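Local coordinates for uncharacterized protein (Pyrococcus furiosus, PDB 4XLZ) that probably removes an acetyl group from N,N'-diacetylchitobiose, as a metal-dependent deacetylase of carbohydrate esterase family 14, at residues D111-Y116 with H148-T154; P115-R121 with F156-S161; L24-F28 with N196-D200. One frame throughout, in Å; residues are numbered along the deposited sequence.

Interaction 1. Residues D111-Y116 with H148-T154. With CD (cadmium ion), chain G.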
loop_
_atom_site.group_PDB
_atom_site.type_symbol
_atom_site.label_atom_id
_atom_site.label_comp_id
_atom_site.label_asym_id
_atom_site.label_seq_id
_atom_site.Cartn_x
_atom_site.Cartn_y
_atom_site.Cartn_z
ATOM N N ASP A 111 2.203 -16.361 -7.465
ATOM C CA ASP A 111 1.166 -16.346 -8.541
ATOM C C ASP A 111 -0.125 -15.772 -8.045
ATOM O O ASP A 111 -0.591 -16.084 -6.964
ATOM C CB ASP A 111 1.019 -17.881 -8.844
ATOM C CG ASP A 111 0.106 -18.187 -9.956
ATOM O OD1 ASP A 111 -0.430 -17.360 -10.718
ATOM O OD2 ASP A 111 -0.076 -19.467 -10.124
ATOM N N THR A 112 -0.637 -14.852 -8.885
ATOM C CA THR A 112 -1.901 -14.066 -8.674
ATOM C C THR A 112 -1.608 -12.851 -7.778
ATOM O O THR A 112 -2.545 -12.077 -7.512
ATOM C CB THR A 112 -3.147 -14.791 -8.127
ATOM O OG1 THR A 112 -3.022 -15.231 -6.777
ATOM C CG2 THR A 112 -3.474 -16.031 -9.106
ATOM N N GLU A 113 -0.344 -12.697 -7.349
ATOM C CA GLU A 113 0.026 -11.651 -6.356
ATOM C C GLU A 113 1.227 -10.938 -6.916
ATOM O O GLU A 113 1.929 -10.236 -6.074
ATOM C CB GLU A 113 0.316 -12.264 -4.973
ATOM C CG GLU A 113 -0.922 -13.145 -4.522
ATOM C CD GLU A 113 -0.846 -13.652 -3.119
ATOM O OE1 GLU A 113 -1.818 -14.298 -2.694
ATOM O OE2 GLU A 113 0.274 -13.507 -2.427
ATOM N N LEU A 114 1.511 -10.867 -8.188
ATOM C CA LEU A 114 2.632 -10.055 -8.679
ATOM C C LEU A 114 2.366 -8.572 -8.407
ATOM O O LEU A 114 1.375 -8.099 -8.982
ATOM C CB LEU A 114 2.801 -10.332 -10.194
ATOM C CG LEU A 114 3.967 -9.509 -10.802
ATOM C CD1 LEU A 114 5.393 -9.913 -10.172
ATOM C CD2 LEU A 114 4.024 -9.747 -12.333
ATOM N N PRO A 115 3.178 -7.859 -7.668
ATOM C CA PRO A 115 2.875 -6.421 -7.532
ATOM C C PRO A 115 3.100 -5.649 -8.760
ATOM O O PRO A 115 3.913 -6.028 -9.634
ATOM C CB PRO A 115 3.876 -5.961 -6.430
ATOM C CG PRO A 115 4.355 -7.274 -5.745
ATOM C CD PRO A 115 4.322 -8.325 -6.847
ATOM N N TYR A 116 2.454 -4.458 -8.791
ATOM C CA TYR A 116 2.809 -3.496 -9.845
ATOM C C TYR A 116 3.482 -2.316 -9.098
ATOM O O TYR A 116 2.782 -1.434 -8.535
ATOM C CB TYR A 116 1.549 -3.024 -10.630
ATOM C CG TYR A 116 1.911 -2.043 -11.676
ATOM C CD1 TYR A 116 1.580 -0.669 -11.506
ATOM C CD2 TYR A 116 2.651 -2.419 -12.805
ATOM C CE1 TYR A 116 1.884 0.275 -12.520
ATOM C CE2 TYR A 116 3.019 -1.503 -13.785
ATOM C CZ TYR A 116 2.662 -0.127 -13.616
ATOM O OH TYR A 116 2.993 0.831 -14.544
ATOM N N HIS A 148 -5.703 -11.635 -16.773
ATOM C CA HIS A 148 -4.839 -12.087 -15.638
ATOM C C HIS A 148 -3.903 -10.877 -15.284
ATOM O O HIS A 148 -3.070 -10.458 -16.093
ATOM C CB HIS A 148 -3.953 -13.273 -16.129
ATOM C CG HIS A 148 -3.448 -14.063 -14.946
ATOM N ND1 HIS A 148 -2.882 -13.467 -13.820
ATOM C CD2 HIS A 148 -3.527 -15.390 -14.672
ATOM C CE1 HIS A 148 -2.623 -14.394 -12.910
ATOM N NE2 HIS A 148 -3.025 -15.594 -13.411
ATOM N N PRO A 149 -4.064 -10.418 -14.055
ATOM C CA PRO A 149 -3.255 -9.183 -13.665
ATOM C C PRO A 149 -1.752 -9.528 -13.722
ATOM O O PRO A 149 -0.937 -8.662 -14.038
ATOM C CB PRO A 149 -3.669 -8.918 -12.212
ATOM C CG PRO A 149 -4.262 -10.222 -11.688
ATOM C CD PRO A 149 -4.973 -10.843 -12.957
ATOM N N ASP A 150 -1.345 -10.823 -13.481
ATOM C CA ASP A 150 0.100 -11.088 -13.551
ATOM C C ASP A 150 0.570 -10.872 -14.993
ATOM O O ASP A 150 1.733 -10.545 -15.230
ATOM C CB ASP A 150 0.428 -12.577 -13.195
ATOM C CG ASP A 150 0.189 -12.937 -11.749
ATOM O OD1 ASP A 150 0.161 -14.149 -11.413
ATOM O OD2 ASP A 150 0.003 -12.054 -10.836
ATOM N N HIS A 151 -0.250 -11.220 -16.008
ATOM C CA HIS A 151 0.213 -11.007 -17.382
ATOM C C HIS A 151 0.281 -9.515 -17.739
ATOM O O HIS A 151 1.289 -9.089 -18.316
ATOM C CB HIS A 151 -0.809 -11.730 -18.324
ATOM C CG HIS A 151 -0.469 -13.189 -18.476
ATOM N ND1 HIS A 151 -0.306 -13.745 -19.722
ATOM C CD2 HIS A 151 -0.133 -14.114 -17.538
ATOM C CE1 HIS A 151 0.065 -15.049 -19.535
ATOM N NE2 HIS A 151 0.094 -15.305 -18.237
ATOM N N ARG A 152 -0.776 -8.737 -17.401
ATOM C CA ARG A 152 -0.748 -7.314 -17.761
ATOM C C ARG A 152 0.455 -6.630 -17.013
ATOM O O ARG A 152 1.204 -5.882 -17.654
ATOM C CB ARG A 152 -2.024 -6.645 -17.258
ATOM C CG ARG A 152 -3.287 -7.144 -17.988
ATOM C CD ARG A 152 -4.493 -6.300 -17.552
ATOM N NE ARG A 152 -4.845 -6.453 -16.137
ATOM C CZ ARG A 152 -5.880 -7.053 -15.642
ATOM N NH1 ARG A 152 -6.721 -7.769 -16.443
ATOM N NH2 ARG A 152 -6.089 -7.060 -14.345
ATOM N N ARG A 153 0.589 -6.969 -15.750
ATOM C CA ARG A 153 1.683 -6.328 -14.993
ATOM C C ARG A 153 3.075 -6.733 -15.520
ATOM O O ARG A 153 3.982 -5.858 -15.566
ATOM C CB ARG A 153 1.558 -6.618 -13.522
ATOM C CG ARG A 153 0.284 -5.918 -12.914
ATOM C CD ARG A 153 0.005 -6.377 -11.511
ATOM N NE ARG A 153 -1.102 -5.574 -11.024
ATOM C CZ ARG A 153 -1.325 -5.396 -9.749
ATOM N NH1 ARG A 153 -0.635 -6.065 -8.757
ATOM N NH2 ARG A 153 -2.332 -4.483 -9.403
ATOM N N THR A 154 3.254 -8.027 -15.916
ATOM C CA THR A 154 4.553 -8.346 -16.455
ATOM C C THR A 154 4.878 -7.522 -17.655
ATOM O O THR A 154 6.050 -7.065 -17.851
ATOM C CB THR A 154 4.537 -9.876 -16.785
ATOM O OG1 THR A 154 4.405 -10.624 -15.589
ATOM C CG2 THR A 154 5.898 -10.267 -17.442
HETATM CD CD CD G . 0.683 -17.439 -17.643
HETATM O O HOH W 1 -2.580 -17.986 -12.151
HETATM O O HOH W 2 -0.718 -9.452 -10.263
HETATM O O HOH W 3 -1.730 -18.079 -16.976
#
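R153 reaches from the first turns of helix 149-164 across to the loop 111-116, meeting it along nearly its whole length. R153 CB lies 4.2 Å from L114 CD2. Its CG and CD pass Y116 CB, and the extended chain then sets the guanidinium with one face against that same carbon. At the tip NH1 donates to L114 O over 2.9 Å, almost within the guanidinium plane, while NH2 turns to a Tris molecule, probably from the crystallisation liquor. An arginine suits this place because its methylenes pack and its end still finds a carbonyl.

One turn earlier, D150 uses both carboxylate oxygens. OD1 takes T112 N at 2.7 Å on its syn lone pair, and OD2 takes the longer bond from L114 N, 3.3 Å, from above the carboxylate plane. A water joins D150 OD2 to L114 O, and OD1 also accepts from H40 NE2. Replacing D150 by alanine would probably leave the amides of T112 and L114 without an acceptor and H40 NE2 without its second-shell partner. Leucine suits position 114 because CG, anti to the backbone N (chi1 180°), brings the branch against the helix, CD2 packing 3.4 Å from T154 OG1.

H148 caps the helix, its ND1 accepting from D150 N. H151, just after D150, binds cadmium through NE2, with H40 and D43 as fellow ligands. D150 thus forms a second shell to the metal site of this GlcNAc-PI de-N-acetylase-type domain.

Interaction 2. Residues P115-R121 with F156-S161; sequences PYSREVR and FLAIES
L157 and E160, one turn apart on helix 149-164, meet the start of helix 118-131, where S117 is the N-cap residue. These helices precede and follow strand 135-139 in the chain, within a Rossmann-like alpha/beta fold whose parallel sheet has the strand order 3-2-1-4-5, as in LmbE-like deacetylases. L157 carries much of the tight packing. Its CG stands anti to the carbonyl carbon (chi1 -66°), which brings it over the Y116 ring edge, and the methyls then part: CD1 packs on V120 CG1 at 3.7 Å, and CD2 wedges between Y116 CD2 and R121 CG, 3.6 Å from the latter. A branched leucine suits this position because each methyl meets a different set of atoms. S161 is small enough for its OG to come within 3.4 Å of R121 CA, while that hydroxyl donates back to L157 O in its own helix.

F156 is the loose side. It touches Y116 by its CB alone; its ring leads away, to W142 and to R152 of a neighbouring subunit.

E160 is gripped at both oxygens. Y116 OH donates to E160 OE2 at 2.5 Å, the acceptor lying near the tyrosine ring plane, and the same R152 of the neighbouring subunit forms a salt bridge with OE2. R121 NE and NH2 approach from one face of the carboxylate, both ending on the single atom E160 OE1, each at 2.8 Å and within 2° of the guanidinium plane.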
loop_
_atom_site.group_PDB
_atom_site.type_symbol
_atom_site.label_atom_id
_atom_site.label_comp_id
_atom_site.label_asym_id
_atom_site.label_seq_id
_atom_site.Cartn_x
_atom_site.Cartn_y
_atom_site.Cartn_z
ATOM N N PRO A 115 3.178 -7.859 -7.668
ATOM C CA PRO A 115 2.875 -6.421 -7.532
ATOM C C PRO A 115 3.100 -5.649 -8.760
ATOM O O PRO A 115 3.913 -6.028 -9.634
ATOM C CB PRO A 115 3.876 -5.961 -6.430
ATOM C CG PRO A 115 4.355 -7.274 -5.745
ATOM C CD PRO A 115 4.322 -8.325 -6.847
ATOM N N TYR A 116 2.454 -4.458 -8.791
ATOM C CA TYR A 116 2.809 -3.496 -9.845
ATOM C C TYR A 116 3.482 -2.316 -9.098
ATOM O O TYR A 116 2.782 -1.434 -8.535
ATOM C CB TYR A 116 1.549 -3.024 -10.630
ATOM C CG TYR A 116 1.911 -2.043 -11.676
ATOM C CD1 TYR A 116 1.580 -0.669 -11.506
ATOM C CD2 TYR A 116 2.651 -2.419 -12.805
ATOM C CE1 TYR A 116 1.884 0.275 -12.520
ATOM C CE2 TYR A 116 3.019 -1.503 -13.785
ATOM C CZ TYR A 116 2.662 -0.127 -13.616
ATOM O OH TYR A 116 2.993 0.831 -14.544
ATOM N N SER A 117 4.801 -2.364 -9.019
ATOM C CA SER A 117 5.455 -1.411 -8.091
ATOM C C SER A 117 6.889 -1.207 -8.573
ATOM O O SER A 117 7.522 -1.962 -9.314
ATOM C CB SER A 117 5.493 -2.042 -6.685
ATOM O OG SER A 117 6.355 -3.200 -6.672
ATOM N N ARG A 118 7.460 -0.084 -7.989
ATOM C CA ARG A 118 8.903 0.220 -8.194
ATOM C C ARG A 118 9.776 -0.932 -7.709
ATOM O O ARG A 118 10.762 -1.236 -8.424
ATOM C CB ARG A 118 9.157 1.504 -7.380
ATOM C CG ARG A 118 10.729 1.865 -7.458
ATOM C CD ARG A 118 10.978 3.131 -6.554
ATOM N NE ARG A 118 10.701 2.655 -5.185
ATOM C CZ ARG A 118 10.377 3.504 -4.230
ATOM N NH1 ARG A 118 10.565 4.838 -4.486
ATOM N NH2 ARG A 118 9.996 3.048 -3.008
ATOM N N GLU A 119 9.389 -1.593 -6.614
ATOM C CA GLU A 119 10.220 -2.712 -6.139
ATOM C C GLU A 119 10.392 -3.769 -7.264
ATOM O O GLU A 119 11.515 -4.302 -7.459
ATOM C CB GLU A 119 9.541 -3.271 -4.907
ATOM C CG GLU A 119 10.292 -4.545 -4.466
ATOM C CD GLU A 119 9.722 -5.168 -3.248
ATOM O OE1 GLU A 119 8.543 -4.927 -2.898
ATOM O OE2 GLU A 119 10.434 -5.913 -2.593
ATOM N N VAL A 120 9.298 -4.124 -7.965
ATOM C CA VAL A 120 9.517 -5.198 -8.993
ATOM C C VAL A 120 10.277 -4.665 -10.169
ATOM O O VAL A 120 11.136 -5.336 -10.748
ATOM C CB VAL A 120 8.130 -5.638 -9.469
ATOM C CG1 VAL A 120 8.320 -6.815 -10.513
ATOM C CG2 VAL A 120 7.314 -6.247 -8.255
ATOM N N ARG A 121 10.122 -3.348 -10.526
ATOM C CA ARG A 121 10.991 -2.766 -11.563
ATOM C C ARG A 121 12.389 -2.915 -11.126
ATOM O O ARG A 121 13.290 -3.148 -12.019
ATOM C CB ARG A 121 10.671 -1.253 -11.762
ATOM C CG ARG A 121 9.189 -1.029 -12.310
ATOM C CD ARG A 121 9.118 0.482 -12.697
ATOM N NE ARG A 121 7.707 0.764 -13.005
ATOM C CZ ARG A 121 6.775 1.063 -12.083
ATOM N NH1 ARG A 121 7.087 1.531 -10.879
ATOM N NH2 ARG A 121 5.503 0.944 -12.480
ATOM N N PHE A 156 3.734 -4.499 -18.670
ATOM C CA PHE A 156 4.046 -3.070 -18.396
ATOM C C PHE A 156 5.337 -2.944 -17.642
ATOM O O PHE A 156 6.133 -2.073 -17.977
ATOM C CB PHE A 156 2.888 -2.489 -17.503
ATOM C CG PHE A 156 1.591 -2.192 -18.255
ATOM C CD1 PHE A 156 1.626 -1.383 -19.396
ATOM C CD2 PHE A 156 0.419 -2.809 -17.776
ATOM C CE1 PHE A 156 0.377 -1.103 -20.061
ATOM C CE2 PHE A 156 -0.826 -2.547 -18.475
ATOM C CZ PHE A 156 -0.806 -1.696 -19.617
ATOM N N LEU A 157 5.541 -3.771 -16.626
ATOM C CA LEU A 157 6.813 -3.659 -15.841
ATOM C C LEU A 157 8.030 -3.950 -16.720
ATOM O O LEU A 157 9.091 -3.332 -16.525
ATOM C CB LEU A 157 6.796 -4.593 -14.683
ATOM C CG LEU A 157 5.731 -4.276 -13.570
ATOM C CD1 LEU A 157 5.592 -5.543 -12.623
ATOM C CD2 LEU A 157 6.207 -3.048 -12.724
ATOM N N ALA A 158 7.899 -4.870 -17.688
ATOM C CA ALA A 158 9.073 -5.139 -18.536
ATOM C C ALA A 158 9.425 -3.979 -19.422
ATOM O O ALA A 158 10.583 -3.557 -19.483
ATOM C CB ALA A 158 8.713 -6.372 -19.455
ATOM N N ILE A 159 8.398 -3.311 -20.016
ATOM C CA ILE A 159 8.623 -2.177 -20.911
ATOM C C ILE A 159 9.262 -1.062 -20.066
ATOM O O ILE A 159 10.229 -0.427 -20.461
ATOM C CB ILE A 159 7.307 -1.709 -21.527
ATOM C CG1 ILE A 159 6.853 -2.815 -22.478
ATOM C CG2 ILE A 159 7.531 -0.387 -22.311
ATOM C CD1 ILE A 159 5.353 -2.606 -22.934
ATOM N N GLU A 160 8.642 -0.778 -18.912
ATOM C CA GLU A 160 9.142 0.314 -18.011
ATOM C C GLU A 160 10.545 0.031 -17.616
ATOM O O GLU A 160 11.414 0.974 -17.558
ATOM C CB GLU A 160 8.240 0.373 -16.794
ATOM C CG GLU A 160 6.848 0.844 -17.207
ATOM C CD GLU A 160 5.748 0.394 -16.166
ATOM O OE1 GLU A 160 6.061 -0.096 -15.073
ATOM O OE2 GLU A 160 4.542 0.497 -16.541
ATOM N N SER A 161 10.824 -1.201 -17.212
ATOM C CA SER A 161 12.164 -1.528 -16.658
ATOM C C SER A 161 13.209 -1.438 -17.773
ATOM O O SER A 161 14.360 -1.059 -17.462
ATOM C CB SER A 161 12.164 -2.917 -16.089
ATOM O OG SER A 161 11.224 -2.953 -14.972
#

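Interaction 3. Residues L24-F28 with N196-D200; sequences LENPF and NYIVD
Y197, the residue with the most surface buried here, pushes its ring into the bend of the loop 24-28. With CG anti to the backbone N (chi1 177°), the side chain leaves strand 197-200 and extends toward P27. The proline covers one face of the ring: its CD sits 3.5 Å from the ring centroid and 13° off the normal, a CH-pi contact, while CG lies over the CG-CD2 side. Proline suits this place because its CD, next to the nitrogen, carries slightly positive hydrogens that suit a pi face. Beyond it F28 receives the edge of the tyrosine in an edge-to-face pair with centroids 5.2 Å apart and planes at 83°, Y197 CE2 coming 3.6 Å from F28 CE2. The hydroxyl is not wasted either, since a water links Y197 OH to F28 N, at 2.8 Å from each.

L24, next in buried surface, lies across N196. Its CD1 is 3.8 Å from N196 O, and CD2 rests 3.6 Å from N196 OD1, the two side chains meeting at about a right angle. The asparagine spends its polar atoms on V252 N and I267 O, which fixes the amide against the leucine methyls.

N196 and Y197 both pair with F250, forming a classic beta bulge in the two-stranded antiparallel sheet of 197-200 and 247-250. F28 continues inward to F137, F186 and F250 and touches L55 of helix 43-57, so its ring joins this loop to both sheets.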
loop_
_atom_site.group_PDB
_atom_site.type_symbol
_atom_site.label_atom_id
_atom_site.label_comp_id
_atom_site.label_asym_id
_atom_site.label_seq_id
_atom_site.Cartn_x
_atom_site.Cartn_y
_atom_site.Cartn_z
ATOM N N LEU A 24 11.581 -3.943 -39.894
ATOM C CA LEU A 24 10.990 -5.220 -39.415
ATOM C C LEU A 24 11.484 -6.344 -40.308
ATOM O O LEU A 24 10.941 -7.436 -40.295
ATOM C CB LEU A 24 9.473 -5.152 -39.477
ATOM C CG LEU A 24 8.816 -4.142 -38.478
ATOM C CD1 LEU A 24 7.405 -3.678 -38.954
ATOM C CD2 LEU A 24 8.701 -4.724 -37.158
ATOM N N GLU A 25 12.565 -6.129 -41.010
ATOM C CA GLU A 25 13.009 -7.193 -41.901
ATOM C C GLU A 25 13.529 -8.352 -41.061
ATOM O O GLU A 25 13.065 -9.475 -41.210
ATOM C CB GLU A 25 14.085 -6.670 -42.898
ATOM C CG GLU A 25 13.902 -7.172 -44.315
ATOM C CD GLU A 25 12.739 -6.453 -44.979
ATOM O OE1 GLU A 25 12.770 -5.186 -45.020
ATOM O OE2 GLU A 25 11.797 -7.154 -45.438
ATOM N N ASN A 26 14.515 -8.132 -40.209
ATOM C CA ASN A 26 15.017 -9.278 -39.455
ATOM C C ASN A 26 15.380 -8.664 -38.078
ATOM O O ASN A 26 16.536 -8.490 -37.799
ATOM C CB ASN A 26 16.245 -9.873 -40.166
ATOM C CG ASN A 26 16.328 -11.457 -40.099
ATOM O OD1 ASN A 26 16.145 -12.107 -41.153
ATOM N ND2 ASN A 26 16.636 -12.077 -38.886
ATOM N N PRO A 27 14.365 -8.291 -37.271
ATOM C CA PRO A 27 14.690 -7.558 -36.031
ATOM C C PRO A 27 15.604 -8.280 -35.069
ATOM O O PRO A 27 16.199 -7.587 -34.193
ATOM C CB PRO A 27 13.339 -7.197 -35.452
ATOM C CG PRO A 27 12.396 -8.276 -35.997
ATOM C CD PRO A 27 12.922 -8.613 -37.347
ATOM N N PHE A 28 15.700 -9.609 -35.129
ATOM C CA PHE A 28 16.506 -10.364 -34.123
ATOM C C PHE A 28 17.866 -10.798 -34.631
ATOM O O PHE A 28 18.625 -11.406 -33.870
ATOM C CB PHE A 28 15.776 -11.619 -33.619
ATOM C CG PHE A 28 14.306 -11.377 -33.251
ATOM C CD1 PHE A 28 13.866 -10.137 -32.763
ATOM C CD2 PHE A 28 13.390 -12.425 -33.399
ATOM C CE1 PHE A 28 12.568 -10.007 -32.397
ATOM C CE2 PHE A 28 12.071 -12.280 -33.026
ATOM C CZ PHE A 28 11.676 -11.033 -32.556
ATOM N N ASN A 196 3.667 -7.425 -35.733
ATOM C CA ASN A 196 4.216 -6.836 -36.993
ATOM C C ASN A 196 5.426 -7.592 -37.470
ATOM O O ASN A 196 6.068 -7.178 -38.473
ATOM C CB ASN A 196 4.415 -5.332 -36.957
ATOM C CG ASN A 196 5.196 -4.879 -35.763
ATOM O OD1 ASN A 196 5.910 -5.625 -35.144
ATOM N ND2 ASN A 196 5.130 -3.591 -35.531
ATOM N N TYR A 197 5.793 -8.643 -36.768
ATOM C CA TYR A 197 6.875 -9.531 -37.222
ATOM C C TYR A 197 6.480 -10.950 -36.860
ATOM O O TYR A 197 6.135 -11.244 -35.652
ATOM C CB TYR A 197 8.180 -9.149 -36.539
ATOM C CG TYR A 197 9.317 -10.090 -36.918
ATOM C CD1 TYR A 197 9.716 -10.102 -38.265
ATOM C CD2 TYR A 197 9.947 -10.964 -35.988
ATOM C CE1 TYR A 197 10.772 -10.994 -38.665
ATOM C CE2 TYR A 197 10.954 -11.881 -36.413
ATOM C CZ TYR A 197 11.344 -11.831 -37.725
ATOM O OH TYR A 197 12.419 -12.668 -38.088
ATOM N N ILE A 198 6.483 -11.888 -37.846
ATOM C CA ILE A 198 6.062 -13.267 -37.544
ATOM C C ILE A 198 7.219 -14.230 -37.886
ATOM O O ILE A 198 7.884 -14.058 -38.942
ATOM C CB ILE A 198 4.912 -13.729 -38.491
ATOM C CG1 ILE A 198 3.813 -12.735 -38.566
ATOM C CG2 ILE A 198 4.491 -15.199 -38.177
ATOM C CD1 ILE A 198 3.121 -12.610 -37.235
ATOM N N VAL A 199 7.502 -15.149 -36.972
ATOM C CA VAL A 199 8.573 -16.126 -37.174
ATOM C C VAL A 199 7.855 -17.432 -37.600
ATOM O O VAL A 199 6.891 -17.887 -36.936
ATOM C CB VAL A 199 9.287 -16.365 -35.887
ATOM C CG1 VAL A 199 10.335 -17.541 -35.992
ATOM C CG2 VAL A 199 10.039 -15.045 -35.453
ATOM N N ASP A 200 8.351 -18.017 -38.746
ATOM C CA ASP A 200 7.750 -19.324 -39.141
ATOM C C ASP A 200 8.288 -20.430 -38.260
ATOM O O ASP A 200 9.524 -20.582 -38.186
ATOM C CB ASP A 200 8.183 -19.537 -40.626
ATOM C CG ASP A 200 7.642 -20.869 -41.167
ATOM O OD1 ASP A 200 6.929 -21.588 -40.510
ATOM O OD2 ASP A 200 8.018 -21.126 -42.370
HETATM O O HOH W 4 14.807 -11.564 -36.998
#

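In the fold
Interactions 1 and 2 share P115 and Y116, both use helix 149-164, and meet where L114 CD1 packs near V120 CG1; along the chain their segments alternate. Interaction 3 lies on the opposite side of the chain's centre, its centre about 28 Å from that of interaction 1 and about 26 Å from that of interaction 2, and both are nested, along the chain, between its two segments. All three are partly buried. Interaction 1 relies on carboxylate-to-amide and arginine-to-carbonyl bonds beside the metal site, interaction 2 on helix packing with a salt bridge; both are met by other subunits. Interaction 3, which no other chain of the assembly touches, relies on aromatic and aliphatic packing, with one bridging water.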